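Local coordinates for thiamine pyrophosphokinase (Bacillus subtilis, PDB 3LM8), which transfers a pyrophosphate group from ATP to thiamine, giving thiamine diphosphate and AMP, and takes part in thiamine salvage, at residues A[96-101]-A[126-131]; A[141-146]-A[199-204]; A[161-166]-A[180-185]. The protein carries 1 engineered substitution. All coordinates share one frame; numbering follows the deposited sequence.

Contact 1. Residues A[96-101]-A[126-131]; sequences IIQIFG and KIRLID
Ile-99 touches two aliphatic neighbours with CD1, which lies 4.0 Å from CD2 of Leu-129 and 4.2 Å from CG2 of Ile-127. All three side chains run alongside one another on one face of the sheet, where Ile-97 packs against helix 81-92 and Leu-129 against helix 107-122. On the reverse face Ile-130 lies beside Phe-100: its CB is 3.7 Å from CE1 of the ring, and its CD1 also touches CE1. With CG1 of Ile-130 anti to the carbonyl carbon (chi1 -52°), this methyl is carried on to the Gln-98 side chain. Between the two faces runs a regular parallel ladder, in which N of Ile-97 and N of Ile-99 donate to O of Lys-126 and O of Arg-128, and the carbonyls of Ile-97 and Ile-99 accept from Arg-128 and Ile-130. At the polar edge, NH1 of Arg-128 donates to OE1 of Gln-98 over 3.3 Å in a bent bond (138° at the hydrogen), the amide and guanidinium planes standing 72° apart. NE2 of the same amide is hydrogen-bonded to OD1 of Asn-5; both bonds are consistent with this amide orientation. Strand 96-100, helix 107-122 and strand 126-131 form a beta-alpha-beta crossover in the catalytic domain.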
ATOM      1  N   ILE A  96      -9.658  -5.171  -3.750  1.00 22.44           N
ATOM      2  CA  ILE A  96      -8.297  -4.750  -3.479  1.00 31.39           C
ATOM      3  C   ILE A  96      -8.059  -3.259  -3.640  1.00 31.93           C
ATOM      4  O   ILE A  96      -8.525  -2.645  -4.592  1.00 35.30           O
ATOM      5  CB  ILE A  96      -7.315  -5.465  -4.434  1.00 32.28           C
ATOM      6  CG1 ILE A  96      -7.586  -6.971  -4.428  1.00 45.59           C
ATOM      7  CG2 ILE A  96      -5.891  -5.198  -4.010  1.00 25.52           C
ATOM      8  CD1 ILE A  96      -6.837  -7.749  -5.488  1.00 50.37           C
ATOM      9  N   ILE A  97      -7.333  -2.682  -2.694  1.00 24.77           N
ATOM     10  CA  ILE A  97      -6.964  -1.288  -2.790  1.00 26.88           C
ATOM     11  C   ILE A  97      -5.447  -1.333  -2.869  1.00 24.73           C
ATOM     12  O   ILE A  97      -4.812  -2.071  -2.117  1.00 22.99           O
ATOM     13  CB  ILE A  97      -7.375  -0.465  -1.545  1.00 17.49           C
ATOM     14  CG1 ILE A  97      -8.898  -0.343  -1.473  1.00 13.90           C
ATOM     15  CG2 ILE A  97      -6.775   0.924  -1.636  1.00 15.43           C
ATOM     16  CD1 ILE A  97      -9.396   0.303  -0.215  1.00 17.91           C
ATOM     17  N   GLN A  98      -4.874  -0.579  -3.800  1.00  8.72           N
ATOM     18  CA  GLN A  98      -3.428  -0.517  -3.948  1.00 19.00           C
ATOM     19  C   GLN A  98      -3.021   0.945  -3.958  1.00 23.68           C
ATOM     20  O   GLN A  98      -3.538   1.740  -4.742  1.00 20.16           O
ATOM     21  CB  GLN A  98      -2.987  -1.232  -5.229  1.00 13.40           C
ATOM     22  CG  GLN A  98      -3.008  -2.753  -5.084  1.00 21.48           C
ATOM     23  CD  GLN A  98      -2.682  -3.487  -6.375  1.00 22.71           C
ATOM     24  OE1 GLN A  98      -1.950  -4.493  -6.368  1.00 27.84           O
ATOM     25  NE2 GLN A  98      -3.235  -3.001  -7.492  1.00 14.71           N
ATOM     26  N   ILE A  99      -2.097   1.298  -3.071  1.00 21.14           N
ATOM     27  CA  ILE A  99      -1.653   2.679  -2.941  1.00 22.89           C
ATOM     28  C   ILE A  99      -0.196   2.886  -3.317  1.00 20.30           C
ATOM     29  O   ILE A  99       0.683   2.117  -2.911  1.00 24.15           O
ATOM     30  CB  ILE A  99      -1.853   3.183  -1.498  1.00 18.81           C
ATOM     31  CG1 ILE A  99      -3.269   2.833  -1.010  1.00 16.56           C
ATOM     32  CG2 ILE A  99      -1.622   4.684  -1.451  1.00  9.75           C
ATOM     33  CD1 ILE A  99      -3.532   3.102   0.462  1.00 10.80           C
ATOM     34  N   PHE A 100       0.051   3.950  -4.077  1.00 13.36           N
ATOM     35  CA  PHE A 100       1.398   4.290  -4.530  1.00  7.87           C
ATOM     36  C   PHE A 100       1.771   5.695  -4.052  1.00 18.71           C
ATOM     37  O   PHE A 100       0.908   6.438  -3.567  1.00 23.83           O
ATOM     38  CB  PHE A 100       1.452   4.225  -6.059  1.00  8.31           C
ATOM     39  CG  PHE A 100       0.925   2.943  -6.620  1.00 20.07           C
ATOM     40  CD1 PHE A 100       1.795   1.929  -7.011  1.00 26.06           C
ATOM     41  CD2 PHE A 100      -0.453   2.735  -6.738  1.00 14.64           C
ATOM     42  CE1 PHE A 100       1.304   0.719  -7.517  1.00 26.43           C
ATOM     43  CE2 PHE A 100      -0.957   1.534  -7.240  1.00 21.21           C
ATOM     44  CZ  PHE A 100      -0.073   0.522  -7.631  1.00 18.61           C
ATOM     45  N   GLY A 101       3.046   6.059  -4.212  1.00 20.61           N
ATOM     46  CA  GLY A 101       3.499   7.379  -3.793  1.00 31.33           C
ATOM     47  C   GLY A 101       3.334   7.427  -2.296  1.00 37.40           C
ATOM     48  O   GLY A 101       2.926   8.434  -1.711  1.00 37.80           O
ATOM     49  N   LYS A 126      -8.403  -6.164   1.480  1.00 36.49           N
ATOM     50  CA  LYS A 126      -6.994  -6.170   1.126  1.00 38.35           C
ATOM     51  C   LYS A 126      -6.529  -4.785   0.697  1.00 35.72           C
ATOM     52  O   LYS A 126      -7.062  -4.188  -0.249  1.00 25.40           O
ATOM     53  CB  LYS A 126      -6.737  -7.188   0.015  1.00 51.05           C
ATOM     54  CG  LYS A 126      -6.897  -8.626   0.488  1.00 60.00           C
ATOM     55  CD  LYS A 126      -6.861  -9.629  -0.651  1.00 65.11           C
ATOM     56  CE  LYS A 126      -6.960 -11.051  -0.114  1.00 68.04           C
ATOM     57  NZ  LYS A 126      -8.121 -11.212   0.809  1.00 63.75           N
ATOM     58  N   ILE A 127      -5.537  -4.275   1.423  1.00 37.74           N
ATOM     59  CA  ILE A 127      -4.948  -2.967   1.160  1.00 28.77           C
ATOM     60  C   ILE A 127      -3.445  -3.166   1.059  1.00 27.32           C
ATOM     61  O   ILE A 127      -2.769  -3.421   2.053  1.00 29.78           O
ATOM     62  CB  ILE A 127      -5.254  -1.992   2.307  1.00 20.01           C
ATOM     63  CG1 ILE A 127      -6.769  -1.935   2.544  1.00 22.32           C
ATOM     64  CG2 ILE A 127      -4.691  -0.610   1.983  1.00  7.98           C
ATOM     65  CD1 ILE A 127      -7.183  -1.001   3.668  1.00 26.60           C
ATOM     66  N   ARG A 128      -2.917  -3.061  -0.146  1.00 25.12           N
ATOM     67  CA  ARG A 128      -1.488  -3.262  -0.364  1.00 23.45           C
ATOM     68  C   ARG A 128      -0.814  -1.935  -0.665  1.00 25.56           C
ATOM     69  O   ARG A 128      -1.332  -1.157  -1.459  1.00 26.62           O
ATOM     70  CB  ARG A 128      -1.294  -4.236  -1.538  1.00 25.01           C
ATOM     71  CG  ARG A 128       0.112  -4.300  -2.075  1.00 39.44           C
ATOM     72  CD  ARG A 128       0.220  -5.235  -3.277  1.00 38.64           C
ATOM     73  NE  ARG A 128      -0.012  -6.632  -2.927  1.00 37.97           N
ATOM     74  CZ  ARG A 128      -1.092  -7.323  -3.274  1.00 41.34           C
ATOM     75  NH1 ARG A 128      -2.055  -6.754  -3.989  1.00 41.29           N
ATOM     76  NH2 ARG A 128      -1.209  -8.589  -2.906  1.00 43.02           N
ATOM     77  N   LEU A 129       0.318  -1.659  -0.022  1.00 31.48           N
ATOM     78  CA  LEU A 129       1.037  -0.407  -0.293  1.00 30.07           C
ATOM     79  C   LEU A 129       2.150  -0.774  -1.250  1.00 34.17           C
ATOM     80  O   LEU A 129       2.788  -1.805  -1.078  1.00 42.42           O
ATOM     81  CB  LEU A 129       1.653   0.193   0.974  1.00 20.77           C
ATOM     82  CG  LEU A 129       0.851   0.303   2.277  1.00 30.71           C
ATOM     83  CD1 LEU A 129       1.721   1.055   3.286  1.00 14.50           C
ATOM     84  CD2 LEU A 129      -0.483   1.023   2.062  1.00 40.84           C
ATOM     85  N   ILE A 130       2.395   0.062  -2.252  1.00 27.02           N
ATOM     86  CA  ILE A 130       3.435  -0.249  -3.230  1.00 22.43           C
ATOM     87  C   ILE A 130       4.350   0.895  -3.654  1.00 27.75           C
ATOM     88  O   ILE A 130       3.897   2.017  -3.906  1.00 33.89           O
ATOM     89  CB  ILE A 130       2.831  -0.780  -4.534  1.00 29.62           C
ATOM     90  CG1 ILE A 130       1.867  -1.930  -4.252  1.00 27.36           C
ATOM     91  CG2 ILE A 130       3.955  -1.203  -5.474  1.00 31.28           C
ATOM     92  CD1 ILE A 130       1.169  -2.430  -5.497  1.00 23.24           C
ATOM     93  N   ASP A 131       5.641   0.588  -3.752  1.00 29.15           N
ATOM     94  CA  ASP A 131       6.638   1.546  -4.207  1.00 27.71           C
ATOM     95  C   ASP A 131       7.645   0.804  -5.095  1.00 28.07           C
ATOM     96  O   ASP A 131       7.495  -0.394  -5.361  1.00 28.57           O
ATOM     97  CB  ASP A 131       7.323   2.262  -3.026  1.00 25.11           C
ATOM     98  CG  ASP A 131       8.462   1.463  -2.408  1.00 47.74           C
ATOM     99  OD1 ASP A 131       8.209   0.349  -1.915  1.00 49.17           O
ATOM    100  OD2 ASP A 131       9.616   1.956  -2.406  1.00 60.45           O
TER

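Contact 2. Residues A[141-146]-A[199-204]; sequences PGEYDI and TFSFVK. Engineered in segment 199-204: Val-203 (natural residue Ala).
Phe-200 holds CG between its backbone N and carbonyl carbon (chi1 68°), which swings the ring across the neighbouring strand beneath Tyr-144, whose own CG lies anti to the carbonyl carbon (chi1 -41°). CA of Tyr-144 consequently sits over one face of the Phe-200 ring, and its CB comes 3.4 Å from CZ of that ring. The two aromatic rings meet obliquely, with centroids 5.2 Å apart and planes at 31°. Further along, CE1 of Phe-202 reaches the edge of the tyrosine ring, 3.9 Å from its CE2, while CG2 of Ile-146 meets the edge of the Phe-200 ring. The tyrosine hydroxyl is bonded to the carbonyl of Pro-140, tethering the far end of the ring.

The backbones pair antiparallel: N of Tyr-144 donates to O of Phe-200 at 2.9 Å, and the return bond from Phe-200 to Tyr-144 is similar. At the Gly-142 and Phe-202 pair, the bond from Gly-142 is sound but the one returned by Phe-202 is weak. The other face is polar and more exposed. There OG1 of Thr-199 donates to OD2 of Asp-145 over 2.9 Å, nearly in line with the C-O bond, and the aliphatic part of Glu-143 lies against Ser-201, CG to CB at 3.5 Å. With aromatic side chains inward and polar ones outward, edge strand 142-147 pairs with inner strand 197-202 in a four-stranded antiparallel sheet of the thiamine-binding domain.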
ATOM      1  N   PRO A 141      -5.414 -12.284  12.296  1.00 35.02           N
ATOM      2  CA  PRO A 141      -5.135 -13.719  12.416  1.00 30.72           C
ATOM      3  C   PRO A 141      -5.779 -14.523  11.274  1.00 33.59           C
ATOM      4  O   PRO A 141      -6.855 -14.187  10.789  1.00 38.48           O
ATOM      5  CB  PRO A 141      -5.707 -14.048  13.786  1.00 35.80           C
ATOM      6  CG  PRO A 141      -5.322 -12.801  14.573  1.00 39.04           C
ATOM      7  CD  PRO A 141      -5.732 -11.694  13.611  1.00 34.53           C
ATOM      8  N   GLY A 142      -5.105 -15.577  10.834  1.00 40.06           N
ATOM      9  CA  GLY A 142      -5.628 -16.382   9.748  1.00 34.17           C
ATOM     10  C   GLY A 142      -4.514 -17.220   9.158  1.00 36.06           C
ATOM     11  O   GLY A 142      -3.490 -17.411   9.807  1.00 38.40           O
ATOM     12  N   GLU A 143      -4.707 -17.715   7.939  1.00 40.16           N
ATOM     13  CA  GLU A 143      -3.704 -18.533   7.269  1.00 38.09           C
ATOM     14  C   GLU A 143      -3.587 -18.064   5.818  1.00 34.40           C
ATOM     15  O   GLU A 143      -4.534 -18.189   5.044  1.00 28.39           O
ATOM     16  CB  GLU A 143      -4.122 -20.000   7.309  1.00 44.91           C
ATOM     17  CG  GLU A 143      -3.014 -20.965   6.925  1.00 49.29           C
ATOM     18  CD  GLU A 143      -3.512 -22.385   6.745  1.00 55.98           C
ATOM     19  OE1 GLU A 143      -2.706 -23.325   6.931  1.00 55.24           O
ATOM     20  OE2 GLU A 143      -4.704 -22.557   6.405  1.00 57.20           O
ATOM     21  N   TYR A 144      -2.415 -17.563   5.438  1.00 35.77           N
ATOM     22  CA  TYR A 144      -2.225 -17.025   4.091  1.00 33.71           C
ATOM     23  C   TYR A 144      -1.120 -17.660   3.235  1.00 30.91           C
ATOM     24  O   TYR A 144      -0.083 -18.097   3.742  1.00 34.66           O
ATOM     25  CB  TYR A 144      -1.965 -15.520   4.209  1.00 35.50           C
ATOM     26  CG  TYR A 144      -2.841 -14.829   5.236  1.00 36.79           C
ATOM     27  CD1 TYR A 144      -4.078 -14.292   4.883  1.00 36.80           C
ATOM     28  CD2 TYR A 144      -2.442 -14.747   6.578  1.00 34.79           C
ATOM     29  CE1 TYR A 144      -4.904 -13.687   5.837  1.00 41.35           C
ATOM     30  CE2 TYR A 144      -3.256 -14.147   7.544  1.00 34.93           C
ATOM     31  CZ  TYR A 144      -4.489 -13.617   7.166  1.00 44.05           C
ATOM     32  OH  TYR A 144      -5.304 -13.021   8.108  1.00 36.24           O
ATOM     33  N   ASP A 145      -1.362 -17.685   1.925  1.00 25.99           N
ATOM     34  CA  ASP A 145      -0.424 -18.234   0.945  1.00 35.84           C
ATOM     35  C   ASP A 145       0.210 -17.100   0.144  1.00 36.07           C
ATOM     36  O   ASP A 145      -0.428 -16.077  -0.096  1.00 36.24           O
ATOM     37  CB  ASP A 145      -1.155 -19.136  -0.058  1.00 46.95           C
ATOM     38  CG  ASP A 145      -1.438 -20.531   0.474  1.00 50.97           C
ATOM     39  OD1 ASP A 145      -2.307 -21.210  -0.121  1.00 47.17           O
ATOM     40  OD2 ASP A 145      -0.790 -20.958   1.459  1.00 46.72           O
ATOM     41  N   ILE A 146       1.463 -17.284  -0.266  1.00 37.46           N
ATOM     42  CA  ILE A 146       2.155 -16.307  -1.113  1.00 24.75           C
ATOM     43  C   ILE A 146       2.889 -17.092  -2.183  1.00 30.15           C
ATOM     44  O   ILE A 146       3.184 -18.271  -2.015  1.00 37.52           O
ATOM     45  CB  ILE A 146       3.218 -15.439  -0.377  1.00 28.62           C
ATOM     46  CG1 ILE A 146       4.225 -16.324   0.343  1.00 35.52           C
ATOM     47  CG2 ILE A 146       2.556 -14.473   0.583  1.00 31.27           C
ATOM     48  CD1 ILE A 146       5.323 -15.522   1.011  1.00 38.26           C
ATOM     49  N   THR A 199       3.497 -20.639   2.951  1.00 20.35           N
ATOM     50  CA  THR A 199       2.361 -20.403   3.818  1.00 23.98           C
ATOM     51  C   THR A 199       2.830 -19.845   5.157  1.00 26.56           C
ATOM     52  O   THR A 199       3.937 -20.122   5.623  1.00 34.19           O
ATOM     53  CB  THR A 199       1.576 -21.714   4.055  1.00 25.88           C
ATOM     54  OG1 THR A 199       1.348 -22.359   2.799  1.00 25.29           O
ATOM     55  CG2 THR A 199       0.233 -21.430   4.704  1.00 19.95           C
ATOM     56  N   PHE A 200       1.987 -19.019   5.753  1.00 25.06           N
ATOM     57  CA  PHE A 200       2.277 -18.464   7.056  1.00 28.20           C
ATOM     58  C   PHE A 200       0.927 -18.311   7.731  1.00 23.19           C
ATOM     59  O   PHE A 200      -0.095 -18.168   7.063  1.00 29.28           O
ATOM     60  CB  PHE A 200       3.020 -17.117   6.955  1.00 33.37           C
ATOM     61  CG  PHE A 200       2.201 -15.991   6.390  1.00 41.53           C
ATOM     62  CD1 PHE A 200       2.053 -15.837   5.019  1.00 32.59           C
ATOM     63  CD2 PHE A 200       1.600 -15.060   7.239  1.00 41.68           C
ATOM     64  CE1 PHE A 200       1.324 -14.763   4.497  1.00 31.68           C
ATOM     65  CE2 PHE A 200       0.871 -13.989   6.731  1.00 34.00           C
ATOM     66  CZ  PHE A 200       0.732 -13.838   5.358  1.00 32.82           C
ATOM     67  N   SER A 201       0.917 -18.385   9.051  1.00 18.89           N
ATOM     68  CA  SER A 201      -0.318 -18.259   9.804  1.00 23.13           C
ATOM     69  C   SER A 201      -0.029 -18.048  11.285  1.00 31.10           C
ATOM     70  O   SER A 201       1.016 -18.446  11.804  1.00 30.60           O
ATOM     71  CB  SER A 201      -1.195 -19.500   9.592  1.00 27.49           C
ATOM     72  OG  SER A 201      -0.428 -20.686   9.644  1.00 38.70           O
ATOM     73  N   PHE A 202      -0.969 -17.392  11.947  1.00 43.70           N
ATOM     74  CA  PHE A 202      -0.867 -17.077  13.363  1.00 41.68           C
ATOM     75  C   PHE A 202      -2.295 -16.926  13.882  1.00 38.06           C
ATOM     76  O   PHE A 202      -3.218 -16.618  13.121  1.00 39.53           O
ATOM     77  CB  PHE A 202      -0.057 -15.781  13.561  1.00 37.69           C
ATOM     78  CG  PHE A 202      -0.474 -14.657  12.648  1.00 36.72           C
ATOM     79  CD1 PHE A 202      -0.213 -14.720  11.282  1.00 25.30           C
ATOM     80  CD2 PHE A 202      -1.192 -13.566  13.146  1.00 36.12           C
ATOM     81  CE1 PHE A 202      -0.664 -13.730  10.431  1.00 17.15           C
ATOM     82  CE2 PHE A 202      -1.645 -12.563  12.293  1.00 26.73           C
ATOM     83  CZ  PHE A 202      -1.383 -12.649  10.931  1.00 28.18           C
ATOM     84  N   VAL A 203      -2.482 -17.136  15.175  1.00 31.76           N
ATOM     85  CA  VAL A 203      -3.818 -17.063  15.739  1.00 35.22           C
ATOM     86  C   VAL A 203      -4.247 -15.744  16.376  1.00 32.20           C
ATOM     87  O   VAL A 203      -5.441 -15.443  16.423  1.00 40.05           O
ATOM     88  CB  VAL A 203      -4.004 -18.202  16.750  1.00 41.14           C
ATOM     89  CG1 VAL A 203      -3.819 -19.536  16.031  1.00 32.71           C
ATOM     90  CG2 VAL A 203      -2.995 -18.065  17.893  1.00 38.21           C
ATOM     91  N   LYS A 204      -3.287 -14.954  16.849  1.00 32.04           N
ATOM     92  CA  LYS A 204      -3.607 -13.688  17.494  1.00 33.22           C
ATOM     93  C   LYS A 204      -2.637 -12.556  17.131  1.00 35.56           C
ATOM     94  O   LYS A 204      -1.440 -12.785  16.938  1.00 44.79           O
ATOM     95  CB  LYS A 204      -3.629 -13.897  19.014  1.00 43.50           C
ATOM     96  CG  LYS A 204      -4.255 -12.752  19.806  1.00 52.36           C
ATOM     97  CD  LYS A 204      -4.325 -13.088  21.297  1.00 52.78           C
ATOM     98  CE  LYS A 204      -5.204 -12.106  22.048  1.00 50.99           C
ATOM     99  NZ  LYS A 204      -6.621 -12.206  21.598  1.00 48.43           N
TER

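Contact 3. Residues A[161-166]-A[180-185]; sequences SEDIHE and HITLGS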
ATOM      1  N   SER A 161       0.183  -4.261  16.498  1.00 58.75           N
ATOM      2  CA  SER A 161      -0.382  -3.804  17.769  1.00 60.81           C
ATOM      3  C   SER A 161       0.148  -4.544  19.003  1.00 61.14           C
ATOM      4  O   SER A 161       0.578  -3.911  19.971  1.00 63.43           O
ATOM      5  CB  SER A 161      -1.914  -3.884  17.733  1.00 56.64           C
ATOM      6  OG  SER A 161      -2.359  -5.228  17.672  1.00 60.36           O
ATOM      7  N   GLU A 162       0.117  -5.874  18.974  1.00 56.51           N
ATOM      8  CA  GLU A 162       0.592  -6.668  20.103  1.00 57.76           C
ATOM      9  C   GLU A 162       1.414  -7.859  19.629  1.00 49.59           C
ATOM     10  O   GLU A 162       1.772  -7.952  18.453  1.00 42.62           O
ATOM     11  CB  GLU A 162      -0.590  -7.184  20.928  1.00 77.29           C
ATOM     12  CG  GLU A 162      -1.659  -6.144  21.244  1.00 93.74           C
ATOM     13  CD  GLU A 162      -2.973  -6.418  20.522  1.00101.07           C
ATOM     14  OE1 GLU A 162      -3.943  -5.658  20.740  1.00100.40           O
ATOM     15  OE2 GLU A 162      -3.035  -7.392  19.737  1.00100.54           O
ATOM     16  N   ASP A 163       1.706  -8.772  20.554  1.00 42.17           N
ATOM     17  CA  ASP A 163       2.471  -9.972  20.227  1.00 43.64           C
ATOM     18  C   ASP A 163       1.753 -10.858  19.202  1.00 52.26           C
ATOM     19  O   ASP A 163       0.522 -10.878  19.124  1.00 55.85           O
ATOM     20  CB  ASP A 163       2.732 -10.809  21.482  1.00 47.31           C
ATOM     21  CG  ASP A 163       3.606 -10.099  22.496  1.00 49.83           C
ATOM     22  OD1 ASP A 163       4.378  -9.195  22.097  1.00 43.34           O
ATOM     23  OD2 ASP A 163       3.531 -10.468  23.696  1.00 40.48           O
ATOM     24  N   ILE A 164       2.535 -11.591  18.415  1.00 48.78           N
ATOM     25  CA  ILE A 164       1.967 -12.497  17.424  1.00 48.62           C
ATOM     26  C   ILE A 164       1.992 -13.887  18.048  1.00 39.90           C
ATOM     27  O   ILE A 164       3.020 -14.311  18.578  1.00 39.34           O
ATOM     28  CB  ILE A 164       2.795 -12.510  16.123  1.00 40.18           C
ATOM     29  CG1 ILE A 164       2.901 -11.087  15.562  1.00 31.23           C
ATOM     30  CG2 ILE A 164       2.157 -13.466  15.115  1.00 28.21           C
ATOM     31  CD1 ILE A 164       1.571 -10.458  15.220  1.00 30.65           C
ATOM     32  N   HIS A 165       0.864 -14.589  17.986  1.00 39.15           N
ATOM     33  CA  HIS A 165       0.758 -15.917  18.585  1.00 39.30           C
ATOM     34  C   HIS A 165       0.646 -17.062  17.606  1.00 39.07           C
ATOM     35  O   HIS A 165      -0.136 -17.011  16.661  1.00 45.15           O
ATOM     36  CB  HIS A 165      -0.433 -15.962  19.544  1.00 41.43           C
ATOM     37  CG  HIS A 165      -0.280 -15.056  20.723  1.00 49.69           C
ATOM     38  ND1 HIS A 165      -0.209 -13.686  20.601  1.00 56.73           N
ATOM     39  CD2 HIS A 165      -0.141 -15.324  22.042  1.00 50.80           C
ATOM     40  CE1 HIS A 165      -0.029 -13.147  21.794  1.00 54.56           C
ATOM     41  NE2 HIS A 165       0.017 -14.121  22.685  1.00 58.25           N
ATOM     42  N   GLU A 166       1.433 -18.102  17.861  1.00 37.42           N
ATOM     43  CA  GLU A 166       1.452 -19.310  17.042  1.00 31.20           C
ATOM     44  C   GLU A 166       1.728 -19.066  15.555  1.00 32.55           C
ATOM     45  O   GLU A 166       0.989 -19.537  14.690  1.00 37.99           O
ATOM     46  CB  GLU A 166       0.131 -20.073  17.210  1.00 18.68           C
ATOM     47  CG  GLU A 166      -0.118 -20.596  18.614  1.00 34.03           C
ATOM     48  CD  GLU A 166      -1.427 -21.374  18.721  1.00 46.28           C
ATOM     49  OE1 GLU A 166      -1.707 -22.200  17.821  1.00 54.01           O
ATOM     50  OE2 GLU A 166      -2.173 -21.172  19.707  1.00 35.87           O
ATOM     51  N   HIS A 180       5.862 -17.896  18.982  1.00 28.46           N
ATOM     52  CA  HIS A 180       5.305 -16.699  19.611  1.00 33.94           C
ATOM     53  C   HIS A 180       6.258 -15.539  19.322  1.00 38.20           C
ATOM     54  O   HIS A 180       7.396 -15.537  19.794  1.00 37.09           O
ATOM     55  CB  HIS A 180       5.202 -16.874  21.123  1.00 27.85           C
ATOM     56  CG  HIS A 180       4.670 -15.668  21.828  1.00 34.99           C
ATOM     57  ND1 HIS A 180       3.351 -15.276  21.744  1.00 42.00           N
ATOM     58  CD2 HIS A 180       5.282 -14.750  22.612  1.00 35.26           C
ATOM     59  CE1 HIS A 180       3.173 -14.172  22.445  1.00 35.24           C
ATOM     60  NE2 HIS A 180       4.329 -13.831  22.983  1.00 33.31           N
ATOM     61  N   ILE A 181       5.801 -14.565  18.542  1.00 42.63           N
ATOM     62  CA  ILE A 181       6.638 -13.419  18.203  1.00 46.61           C
ATOM     63  C   ILE A 181       6.249 -12.238  19.078  1.00 46.18           C
ATOM     64  O   ILE A 181       5.115 -11.753  19.030  1.00 41.94           O
ATOM     65  CB  ILE A 181       6.498 -13.025  16.701  1.00 29.44           C
ATOM     66  CG1 ILE A 181       6.762 -14.243  15.815  1.00 28.81           C
ATOM     67  CG2 ILE A 181       7.516 -11.947  16.340  1.00 20.86           C
ATOM     68  CD1 ILE A 181       8.145 -14.811  15.983  1.00 25.95           C
ATOM     69  N   THR A 182       7.198 -11.785  19.885  1.00 51.11           N
ATOM     70  CA  THR A 182       6.956 -10.668  20.782  1.00 50.12           C
ATOM     71  C   THR A 182       7.073  -9.334  20.048  1.00 55.38           C
ATOM     72  O   THR A 182       7.863  -9.191  19.117  1.00 54.33           O
ATOM     73  CB  THR A 182       7.935 -10.694  21.972  1.00 43.86           C
ATOM     74  OG1 THR A 182       7.570  -9.673  22.903  1.00 45.04           O
ATOM     75  CG2 THR A 182       9.371 -10.460  21.498  1.00 52.20           C
ATOM     76  N   LEU A 183       6.276  -8.364  20.477  1.00 49.47           N
ATOM     77  CA  LEU A 183       6.255  -7.037  19.874  1.00 30.40           C
ATOM     78  C   LEU A 183       7.620  -6.346  19.863  1.00 29.72           C
ATOM     79  O   LEU A 183       8.299  -6.272  20.888  1.00 36.29           O
ATOM     80  CB  LEU A 183       5.254  -6.159  20.619  1.00 24.47           C
ATOM     81  CG  LEU A 183       5.116  -4.727  20.119  1.00 21.11           C
ATOM     82  CD1 LEU A 183       4.174  -4.675  18.912  1.00  6.54           C
ATOM     83  CD2 LEU A 183       4.609  -3.861  21.241  1.00 18.93           C
ATOM     84  N   GLY A 184       8.009  -5.831  18.700  1.00 35.92           N
ATOM     85  CA  GLY A 184       9.283  -5.140  18.588  1.00 45.46           C
ATOM     86  C   GLY A 184      10.398  -6.011  18.045  1.00 43.36           C
ATOM     87  O   GLY A 184      11.476  -5.520  17.706  1.00 34.86           O
ATOM     88  N   SER A 185      10.124  -7.308  17.969  1.00 42.52           N
ATOM     89  CA  SER A 185      11.072  -8.300  17.472  1.00 36.78           C
ATOM     90  C   SER A 185      11.381  -8.167  15.985  1.00 33.99           C
ATOM     91  O   SER A 185      10.469  -7.998  15.172  1.00 24.06           O
ATOM     92  CB  SER A 185      10.521  -9.703  17.730  1.00 45.71           C
ATOM     93  OG  SER A 185      11.008 -10.626  16.769  1.00 41.52           O
TER
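His-180 and Asp-163 bury more surface here than any other residue, and they flank a short antiparallel beta bridge in the thiamine-binding domain. Ile-164 and Ile-181 form that bridge as a hydrogen-bonded pair, N of Ile-164 donating to O of Ile-181 at 2.7 Å and Ile-181 N answering to Ile-164 O. Their CB atoms approach to 3.8 Å on the face that packs on Pro-159; Ile-181 also touches Cys-188, a residue of the bound-thiamine pocket.

With CG of His-180 anti to the backbone N (chi1 179°), the imidazole lies alongside that of His-165, the two side chains pointing the same way. The two rings meet edge-to-face, their planes 74° apart: CE1 of His-180 stands over the face of His-165, toward its rim, at 3.2 Å from NE2 of His-165. The same CE1 of His-180 also lies 3.5 Å from CB of Asp-163, whose carboxylate is turned nearly perpendicular (85°) to the ring. ND1 of His-165 makes a weak hydrogen bond to the carbonyl of Asp-163, which may help to orient the ring that receives this edge. Replacing His-165 by an alanine would probably leave the His-180 edge without the face it meets and the His-180 imidazole more free to turn.

Leu-183, third in buried area, directs CD1 toward O of Ser-161. Its backbone enters the type II turn from Thr-182 to Ser-185, where N of Leu-183 donates to OD1 of Asp-163 at 2.6 Å, nearly in line with the carboxylate C-O bond.

How the contacts relate
Contact 1 is core: its centre lies about 3 Å from that of the chain, and seven of its eleven touching residues are buried. Contact 2 is partly buried and contact 3 lies at the surface, their centres about 19 and 22 Å from the chain centre. Parallel pairing with aliphatic packing beneath helices marks the catalytic domain; in the thiamine-binding domain the pairing is antiparallel, with aromatic packing on one face and polar side chains on the other in contact 2, and with a histidine pair and an aspartate-bound turn in contact 3. Contacts 2 and 3 also touch: N of Val-203, an engineered residue, probably bonds to O of His-165 (2.8 Å), and strands 197-202 and 176-181 belong to one sheet. Contact 1 touches neither.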